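Local coordinates for protein Ufm1-specific protease (Caenorhabditis elegans, PDB 5EJJ) that acts as a thiol protease that cleaves the peptide bond at the C-terminal glycine of the ubiquitin-like modifier ufm-1, releasing it from target proteins, at residues A291-P296 against L304-K309; R321-F326 against P333-S338. All blocks are in the same frame, centred on the assembly; numbering follows the deposited sequence.

Contact 1 (A291-P296 against L304-K309)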
ATOM      1  N   ALA A 291      -2.128 -11.254  -4.079  1.00 16.83           N
ATOM      2  CA  ALA A 291      -2.086 -10.022  -3.301  1.00 15.34           C
ATOM      3  C   ALA A 291      -1.871  -8.796  -4.177  1.00 13.37           C
ATOM      4  O   ALA A 291      -1.262  -8.872  -5.249  1.00 12.25           O
ATOM      5  CB  ALA A 291      -0.994 -10.106  -2.228  1.00 15.60           C
ATOM      6  N   THR A 292      -2.374  -7.666  -3.700  1.00 14.71           N
ATOM      7  CA  THR A 292      -2.104  -6.358  -4.291  1.00 13.47           C
ATOM      8  C   THR A 292      -1.627  -5.419  -3.177  1.00 14.15           C
ATOM      9  O   THR A 292      -2.157  -5.445  -2.065  1.00 15.40           O
ATOM     10  CB  THR A 292      -3.360  -5.769  -4.949  1.00 11.60           C
ATOM     11  OG1 THR A 292      -3.944  -6.746  -5.813  1.00 11.57           O
ATOM     12  CG2 THR A 292      -3.008  -4.575  -5.767  1.00 11.06           C
ATOM     13  N   TYR A 293      -0.608  -4.620  -3.468  1.00 11.46           N
ATOM     14  CA  TYR A 293      -0.042  -3.709  -2.502  1.00 10.12           C
ATOM     15  C   TYR A 293       0.103  -2.343  -3.117  1.00 12.57           C
ATOM     16  O   TYR A 293       0.090  -2.185  -4.339  1.00 13.28           O
ATOM     17  CB  TYR A 293       1.348  -4.160  -2.097  1.00 11.52           C
ATOM     18  CG  TYR A 293       1.400  -5.532  -1.526  1.00 13.25           C
ATOM     19  CD1 TYR A 293       1.614  -6.634  -2.334  1.00 13.96           C
ATOM     20  CD2 TYR A 293       1.243  -5.731  -0.176  1.00 17.47           C
ATOM     21  CE1 TYR A 293       1.660  -7.907  -1.805  1.00 16.34           C
ATOM     22  CE2 TYR A 293       1.298  -6.989   0.371  1.00 19.99           C
ATOM     23  CZ  TYR A 293       1.496  -8.072  -0.444  1.00 20.39           C
ATOM     24  OH  TYR A 293       1.531  -9.316   0.124  1.00 20.67           O
ATOM     25  N   LEU A 294       0.263  -1.349  -2.250  1.00 17.15           N
ATOM     26  CA  LEU A 294       0.692  -0.015  -2.649  1.00 15.61           C
ATOM     27  C   LEU A 294       1.868   0.299  -1.766  1.00 13.92           C
ATOM     28  O   LEU A 294       1.690   0.839  -0.687  1.00 17.65           O
ATOM     29  CB  LEU A 294      -0.408   1.005  -2.389  1.00 15.44           C
ATOM     30  CG  LEU A 294      -0.035   2.450  -2.694  1.00 13.32           C
ATOM     31  CD1 LEU A 294       0.499   2.524  -4.086  1.00 13.47           C
ATOM     32  CD2 LEU A 294      -1.252   3.336  -2.575  1.00 20.03           C
ATOM     33  N   PRO A 295       3.073  -0.081  -2.194  1.00 11.39           N
ATOM     34  CA  PRO A 295       4.256   0.160  -1.376  1.00 13.80           C
ATOM     35  C   PRO A 295       4.390   1.623  -1.027  1.00 16.79           C
ATOM     36  O   PRO A 295       3.812   2.458  -1.722  1.00 15.38           O
ATOM     37  CB  PRO A 295       5.398  -0.272  -2.291  1.00 13.96           C
ATOM     38  CG  PRO A 295       4.798  -1.374  -3.092  1.00 13.45           C
ATOM     39  CD  PRO A 295       3.390  -0.885  -3.379  1.00 13.13           C
ATOM     40  N   PRO A 296       5.122   1.928   0.057  1.00 24.34           N
ATOM     41  CA  PRO A 296       5.345   3.321   0.457  1.00 23.80           C
ATOM     42  C   PRO A 296       5.997   4.097  -0.677  1.00 18.61           C
ATOM     43  O   PRO A 296       7.016   3.659  -1.220  1.00 19.78           O
ATOM     44  CB  PRO A 296       6.305   3.191   1.651  1.00 21.83           C
ATOM     45  CG  PRO A 296       6.952   1.864   1.473  1.00 20.36           C
ATOM     46  CD  PRO A 296       5.845   0.995   0.939  1.00 20.40           C
ATOM     47  N   LEU A 304       1.193  -9.325  -7.033  1.00  9.64           N
ATOM     48  CA  LEU A 304       2.041 -10.471  -6.801  1.00 10.40           C
ATOM     49  C   LEU A 304       1.238 -11.707  -6.462  1.00 12.69           C
ATOM     50  O   LEU A 304       0.241 -11.645  -5.735  1.00 12.87           O
ATOM     51  CB  LEU A 304       3.018 -10.179  -5.665  1.00 10.04           C
ATOM     52  CG  LEU A 304       4.008  -9.029  -5.834  1.00  7.72           C
ATOM     53  CD1 LEU A 304       4.734  -8.801  -4.538  1.00  8.26           C
ATOM     54  CD2 LEU A 304       4.978  -9.322  -6.963  1.00  7.16           C
ATOM     55  N   GLN A 305       1.686 -12.827  -7.018  1.00 15.15           N
ATOM     56  CA  GLN A 305       1.248 -14.153  -6.613  1.00 15.82           C
ATOM     57  C   GLN A 305       2.230 -14.590  -5.541  1.00 17.20           C
ATOM     58  O   GLN A 305       3.447 -14.609  -5.782  1.00 18.33           O
ATOM     59  CB  GLN A 305       1.317 -15.094  -7.801  1.00 15.71           C
ATOM     60  CG  GLN A 305       0.543 -14.582  -8.964  1.00 12.62           C
ATOM     61  CD  GLN A 305      -0.898 -14.414  -8.591  1.00 15.99           C
ATOM     62  OE1 GLN A 305      -1.380 -13.296  -8.444  1.00 18.72           O
ATOM     63  NE2 GLN A 305      -1.595 -15.527  -8.395  1.00 18.09           N
ATOM     64  N   LEU A 306       1.715 -14.892  -4.348  1.00 18.88           N
ATOM     65  CA  LEU A 306       2.571 -15.203  -3.193  1.00 19.89           C
ATOM     66  C   LEU A 306       2.638 -16.701  -2.868  1.00 21.41           C
ATOM     67  O   LEU A 306       1.604 -17.373  -2.762  1.00 22.20           O
ATOM     68  CB  LEU A 306       2.084 -14.440  -1.974  1.00 16.43           C
ATOM     69  CG  LEU A 306       2.191 -12.935  -2.077  1.00 13.23           C
ATOM     70  CD1 LEU A 306       1.572 -12.334  -0.856  1.00 14.07           C
ATOM     71  CD2 LEU A 306       3.647 -12.547  -2.205  1.00 13.54           C
ATOM     72  N   PRO A 307       3.857 -17.231  -2.724  1.00 20.30           N
ATOM     73  CA  PRO A 307       4.047 -18.652  -2.397  1.00 26.08           C
ATOM     74  C   PRO A 307       3.739 -18.947  -0.930  1.00 31.23           C
ATOM     75  O   PRO A 307       4.647 -18.995  -0.108  1.00 38.39           O
ATOM     76  CB  PRO A 307       5.531 -18.897  -2.711  1.00 24.33           C
ATOM     77  CG  PRO A 307       6.175 -17.549  -2.634  1.00 25.54           C
ATOM     78  CD  PRO A 307       5.121 -16.548  -3.047  1.00 20.94           C
ATOM     79  N   THR A 308       2.471 -19.154  -0.602  1.00 31.04           N
ATOM     80  CA  THR A 308       2.061 -19.265   0.796  1.00 32.24           C
ATOM     81  C   THR A 308       2.052 -20.689   1.384  1.00 40.46           C
ATOM     82  O   THR A 308       1.692 -20.881   2.558  1.00 39.13           O
ATOM     83  CB  THR A 308       0.683 -18.634   1.019  1.00 33.85           C
ATOM     84  OG1 THR A 308      -0.170 -18.923  -0.106  1.00 27.15           O
ATOM     85  CG2 THR A 308       0.820 -17.134   1.221  1.00 26.72           C
ATOM     86  N   LYS A 309       2.434 -21.679   0.581  1.00 38.67           N
ATOM     87  CA  LYS A 309       2.582 -23.029   1.102  1.00 34.17           C
ATOM     88  C   LYS A 309       4.041 -23.371   1.355  1.00 37.86           C
ATOM     89  O   LYS A 309       4.344 -24.476   1.770  1.00 46.38           O
ATOM     90  CB  LYS A 309       1.939 -24.058   0.179  1.00 41.42           C
ATOM     91  CG  LYS A 309       0.408 -24.078   0.243  1.00 47.76           C
ATOM     92  CD  LYS A 309      -0.118 -24.389   1.643  1.00 52.43           C
ATOM     93  CE  LYS A 309      -1.647 -24.367   1.697  1.00 56.16           C
ATOM     94  NZ  LYS A 309      -2.173 -24.759   3.046  1.00 69.47           N
TER
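Ala291 and Leu304 face each other as the hydrogen-bonded antiparallel pair of a two-stranded beta hairpin, strand 289-293 against strand 302-306. Two backbone bonds fasten the pair: Ala291 N gives its hydrogen to Leu304 O at 2.9 Å and Leu304 N gives its own to Ala291 O at 3.1 Å. Both are nearly straight at the hydrogen, 169° and 174°. Arg267 NH1 on helix 253-280 also donates to Ala291 O, so that carbonyl has two donors, and further backbone bonds, Tyr293 with Leu302 and Leu306 with Thr289, continue the hairpin to either end of the pair.

The apolar contacts lie on the face that carries the side chains of Ala291, Tyr293, Leu304 and Leu306. CD1 of Leu306 rests 3.7 Å from Ala291 CB and also meets the Tyr293 ring at its edge, beside OH and CZ, the two side chains arriving from opposite directions. With CG anti to its carbonyl carbon (chi1 -58°), the Tyr293 ring lies back along its own strand above Ala291, and CE1 comes 4.2 Å from Leu304 CD1.

Helix 312-325 packs on the same face, Leu322 on Leu304 and Tyr318 on Leu306. The pairing thus satisfies the buried amide and carbonyl groups of Ala291 and Leu304, while the side chains add packing without a polar bond between them; the Tyr293 hydroxyl probably finds its partner in the carbonyl of Leu335.

Contact 2 (R321-F326 against P333-S338)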
ATOM      1  N   ARG A 321      13.833 -10.940  -0.725  1.00 24.03           N
ATOM      2  CA  ARG A 321      14.244 -10.918  -2.115  1.00 22.68           C
ATOM      3  C   ARG A 321      13.420  -9.884  -2.852  1.00 21.64           C
ATOM      4  O   ARG A 321      13.952  -9.045  -3.586  1.00 21.15           O
ATOM      5  CB  ARG A 321      14.047 -12.299  -2.726  1.00 24.62           C
ATOM      6  CG  ARG A 321      14.094 -12.348  -4.235  1.00 30.92           C
ATOM      7  CD  ARG A 321      15.488 -12.627  -4.769  1.00 42.47           C
ATOM      8  NE  ARG A 321      15.429 -13.068  -6.167  1.00 57.84           N
ATOM      9  CZ  ARG A 321      16.277 -12.667  -7.116  1.00 66.25           C
ATOM     10  NH1 ARG A 321      17.260 -11.811  -6.820  1.00 63.34           N
ATOM     11  NH2 ARG A 321      16.138 -13.119  -8.364  1.00 60.28           N
ATOM     12  N   LEU A 322      12.113  -9.933  -2.621  1.00 20.73           N
ATOM     13  CA  LEU A 322      11.199  -9.015  -3.270  1.00 17.51           C
ATOM     14  C   LEU A 322      11.497  -7.557  -2.932  1.00 17.45           C
ATOM     15  O   LEU A 322      11.440  -6.715  -3.820  1.00 18.73           O
ATOM     16  CB  LEU A 322       9.749  -9.373  -2.961  1.00 16.65           C
ATOM     17  CG  LEU A 322       9.138 -10.552  -3.720  1.00 15.91           C
ATOM     18  CD1 LEU A 322       7.670 -10.359  -3.788  1.00 13.47           C
ATOM     19  CD2 LEU A 322       9.673 -10.667  -5.113  1.00 15.06           C
ATOM     20  N   HIS A 323      11.825  -7.265  -1.670  1.00 18.79           N
ATOM     21  CA  HIS A 323      12.251  -5.920  -1.261  1.00 16.63           C
ATOM     22  C   HIS A 323      13.419  -5.403  -2.117  1.00 18.19           C
ATOM     23  O   HIS A 323      13.439  -4.245  -2.560  1.00 17.96           O
ATOM     24  CB  HIS A 323      12.650  -5.893   0.213  1.00 16.62           C
ATOM     25  CG  HIS A 323      11.504  -5.689   1.156  1.00 19.70           C
ATOM     26  ND1 HIS A 323      10.483  -6.606   1.304  1.00 25.42           N
ATOM     27  CD2 HIS A 323      11.224  -4.679   2.014  1.00 19.95           C
ATOM     28  CE1 HIS A 323       9.620  -6.168   2.206  1.00 20.45           C
ATOM     29  NE2 HIS A 323      10.049  -5.002   2.652  1.00 20.09           N
ATOM     30  N   LYS A 324      14.393  -6.265  -2.365  1.00 18.92           N
ATOM     31  CA  LYS A 324      15.530  -5.878  -3.194  1.00 19.94           C
ATOM     32  C   LYS A 324      15.128  -5.661  -4.652  1.00 18.39           C
ATOM     33  O   LYS A 324      15.651  -4.769  -5.328  1.00 19.39           O
ATOM     34  CB  LYS A 324      16.649  -6.933  -3.096  1.00 22.85           C
ATOM     35  CG  LYS A 324      17.452  -6.838  -1.816  1.00 28.43           C
ATOM     36  CD  LYS A 324      18.384  -8.017  -1.626  1.00 37.47           C
ATOM     37  CE  LYS A 324      18.673  -8.236  -0.132  1.00 34.60           C
ATOM     38  NZ  LYS A 324      19.481  -9.466   0.119  1.00 34.83           N
ATOM     39  N   LEU A 325      14.218  -6.497  -5.143  1.00 17.61           N
ATOM     40  CA  LEU A 325      13.855  -6.453  -6.546  1.00 16.29           C
ATOM     41  C   LEU A 325      13.048  -5.206  -6.851  1.00 16.83           C
ATOM     42  O   LEU A 325      13.266  -4.552  -7.886  1.00 15.19           O
ATOM     43  CB  LEU A 325      13.073  -7.691  -6.934  1.00 18.33           C
ATOM     44  CG  LEU A 325      13.899  -8.961  -7.080  1.00 23.58           C
ATOM     45  CD1 LEU A 325      12.969 -10.137  -7.363  1.00 23.24           C
ATOM     46  CD2 LEU A 325      14.912  -8.790  -8.197  1.00 27.95           C
ATOM     47  N   PHE A 326      12.142  -4.866  -5.935  1.00 13.67           N
ATOM     48  CA  PHE A 326      11.274  -3.709  -6.099  1.00 12.79           C
ATOM     49  C   PHE A 326      11.758  -2.459  -5.366  1.00 16.77           C
ATOM     50  O   PHE A 326      10.995  -1.507  -5.182  1.00 18.11           O
ATOM     51  CB  PHE A 326       9.852  -4.067  -5.698  1.00 11.49           C
ATOM     52  CG  PHE A 326       9.231  -5.046  -6.621  1.00 13.21           C
ATOM     53  CD1 PHE A 326       8.908  -6.321  -6.191  1.00 12.90           C
ATOM     54  CD2 PHE A 326       9.032  -4.713  -7.953  1.00  9.92           C
ATOM     55  CE1 PHE A 326       8.376  -7.225  -7.065  1.00 10.07           C
ATOM     56  CE2 PHE A 326       8.498  -5.608  -8.825  1.00  8.39           C
ATOM     57  CZ  PHE A 326       8.174  -6.860  -8.393  1.00  9.42           C
ATOM     58  N   PRO A 333       8.262  -3.886   7.383  1.00 35.06           N
ATOM     59  CA  PRO A 333       7.541  -4.736   6.433  1.00 29.97           C
ATOM     60  C   PRO A 333       6.742  -3.948   5.390  1.00 24.88           C
ATOM     61  O   PRO A 333       6.208  -2.868   5.658  1.00 20.89           O
ATOM     62  CB  PRO A 333       6.591  -5.545   7.332  1.00 30.18           C
ATOM     63  CG  PRO A 333       6.367  -4.713   8.506  1.00 27.59           C
ATOM     64  CD  PRO A 333       7.659  -3.954   8.729  1.00 34.50           C
ATOM     65  N   VAL A 334       6.670  -4.521   4.192  1.00 26.81           N
ATOM     66  CA  VAL A 334       5.896  -3.951   3.097  1.00 22.58           C
ATOM     67  C   VAL A 334       4.955  -4.988   2.475  1.00 21.24           C
ATOM     68  O   VAL A 334       3.859  -4.639   2.067  1.00 20.14           O
ATOM     69  CB  VAL A 334       6.815  -3.350   2.008  1.00 18.17           C
ATOM     70  CG1 VAL A 334       6.004  -2.705   0.921  1.00 15.51           C
ATOM     71  CG2 VAL A 334       7.750  -2.330   2.624  1.00 20.08           C
ATOM     72  N   LEU A 335       5.359  -6.263   2.440  1.00 22.34           N
ATOM     73  CA  LEU A 335       4.645  -7.269   1.641  1.00 18.80           C
ATOM     74  C   LEU A 335       4.034  -8.396   2.457  1.00 25.12           C
ATOM     75  O   LEU A 335       3.940  -9.533   1.981  1.00 27.45           O
ATOM     76  CB  LEU A 335       5.595  -7.889   0.616  1.00 16.52           C
ATOM     77  CG  LEU A 335       6.264  -6.915  -0.351  1.00 17.91           C
ATOM     78  CD1 LEU A 335       7.283  -7.644  -1.171  1.00 15.62           C
ATOM     79  CD2 LEU A 335       5.224  -6.261  -1.241  1.00 15.67           C
ATOM     80  N   ARG A 336       3.637  -8.117   3.690  1.00 24.67           N
ATOM     81  CA  ARG A 336       2.993  -9.151   4.481  1.00 23.32           C
ATOM     82  C   ARG A 336       1.557  -9.281   4.033  1.00 25.14           C
ATOM     83  O   ARG A 336       0.918  -8.290   3.684  1.00 24.88           O
ATOM     84  CB  ARG A 336       3.038  -8.810   5.957  1.00 27.54           C
ATOM     85  CG  ARG A 336       4.423  -8.500   6.445  1.00 33.50           C
ATOM     86  CD  ARG A 336       5.284  -9.731   6.409  1.00 37.29           C
ATOM     87  NE  ARG A 336       4.724 -10.775   7.260  1.00 48.15           N
ATOM     88  CZ  ARG A 336       4.979 -10.895   8.561  1.00 50.50           C
ATOM     89  NH1 ARG A 336       5.804 -10.029   9.167  1.00 47.56           N
ATOM     90  NH2 ARG A 336       4.407 -11.885   9.250  1.00 45.02           N
ATOM     91  N   LEU A 337       1.054 -10.509   4.055  1.00 27.72           N
ATOM     92  CA  LEU A 337      -0.325 -10.810   3.689  1.00 25.66           C
ATOM     93  C   LEU A 337      -1.294  -9.828   4.336  1.00 25.19           C
ATOM     94  O   LEU A 337      -2.291  -9.414   3.747  1.00 24.92           O
ATOM     95  CB  LEU A 337      -0.642 -12.234   4.134  1.00 27.19           C
ATOM     96  CG  LEU A 337      -1.494 -13.111   3.222  1.00 27.33           C
ATOM     97  CD1 LEU A 337      -1.553 -12.560   1.808  1.00 27.70           C
ATOM     98  CD2 LEU A 337      -0.914 -14.514   3.238  1.00 28.64           C
ATOM     99  N   SER A 338      -0.955  -9.450   5.560  1.00 32.82           N
ATOM    100  CA  SER A 338      -1.727  -8.522   6.377  1.00 29.06           C
ATOM    101  C   SER A 338      -1.794  -7.108   5.786  1.00 25.08           C
ATOM    102  O   SER A 338      -2.692  -6.320   6.110  1.00 20.79           O
ATOM    103  CB  SER A 338      -1.083  -8.490   7.765  1.00 31.66           C
ATOM    104  OG  SER A 338      -1.078  -7.177   8.297  1.00 40.89           O
TER
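Leu335 points its CD1 methyl at the flank of Leu322 on the last turns of helix 312-325, the two side chains crossing at about a right angle. That one methyl lies 3.5 Å from Leu322 CB and 3.8 Å from Leu322 CD1, so it touches both the root and a branch end of the same leucine. Leu335 and His323 run past one another head to tail, Leu335 CD1 lying 4.2 Å from His323 ND1.

Val334 takes the far end of the imidazole. Its CG2, anti to the carbonyl carbon (CG1 takes the place anti to N, chi1 -177°), sits 3.5 Å from His323 NE2, and its CB is 3.7 Å from the same nitrogen. His323 CE1 comes 3.9 Å from the Val334 backbone N. The Pro333 carbonyl carbon lies at the ring edge, close to the ring plane. The other ring nitrogen, ND1, is hydrogen-bonded to Arg319 O, one turn back in the helix, a bond that would restrain the rotation of the ring. With an alanine here in place of His323, Arg319 O is likely to lose its side-chain partner, and a gap to open beside Val334 and Leu335.

Leu322 further packs on Phe64 of helix 59-68, and Leu335 on Leu302 and Tyr293 of the hairpin. No hydrogen bond spans the two segments: the irregular loop 333-338 is held to the helix by van der Waals packing, and the ND1 bond of His323 stays within its own helix.

How the contacts relate
Along the chain the two contacts come in series, neither nested nor crossed. Contact 1 closes the hairpin turn between strands 289-293 and 302-306; the chain then enters helix 312-325, and contact 2 closes the short loop that brings 333-338 back against the end of that helix. Their centres are about 7 Å apart and they touch directly: Tyr293 OH lies 3.0 Å from Leu335 O, probably as a hydrogen bond, and Leu304 CD1 packs 3.4 Å from Leu322 CD1. Hairpin, helix and returning loop therefore pack together on the Tyr293 side of the hairpin, while helix 253-280 bonds to its Gln305 side; helix 59-68 packs on the end of helix 312-325.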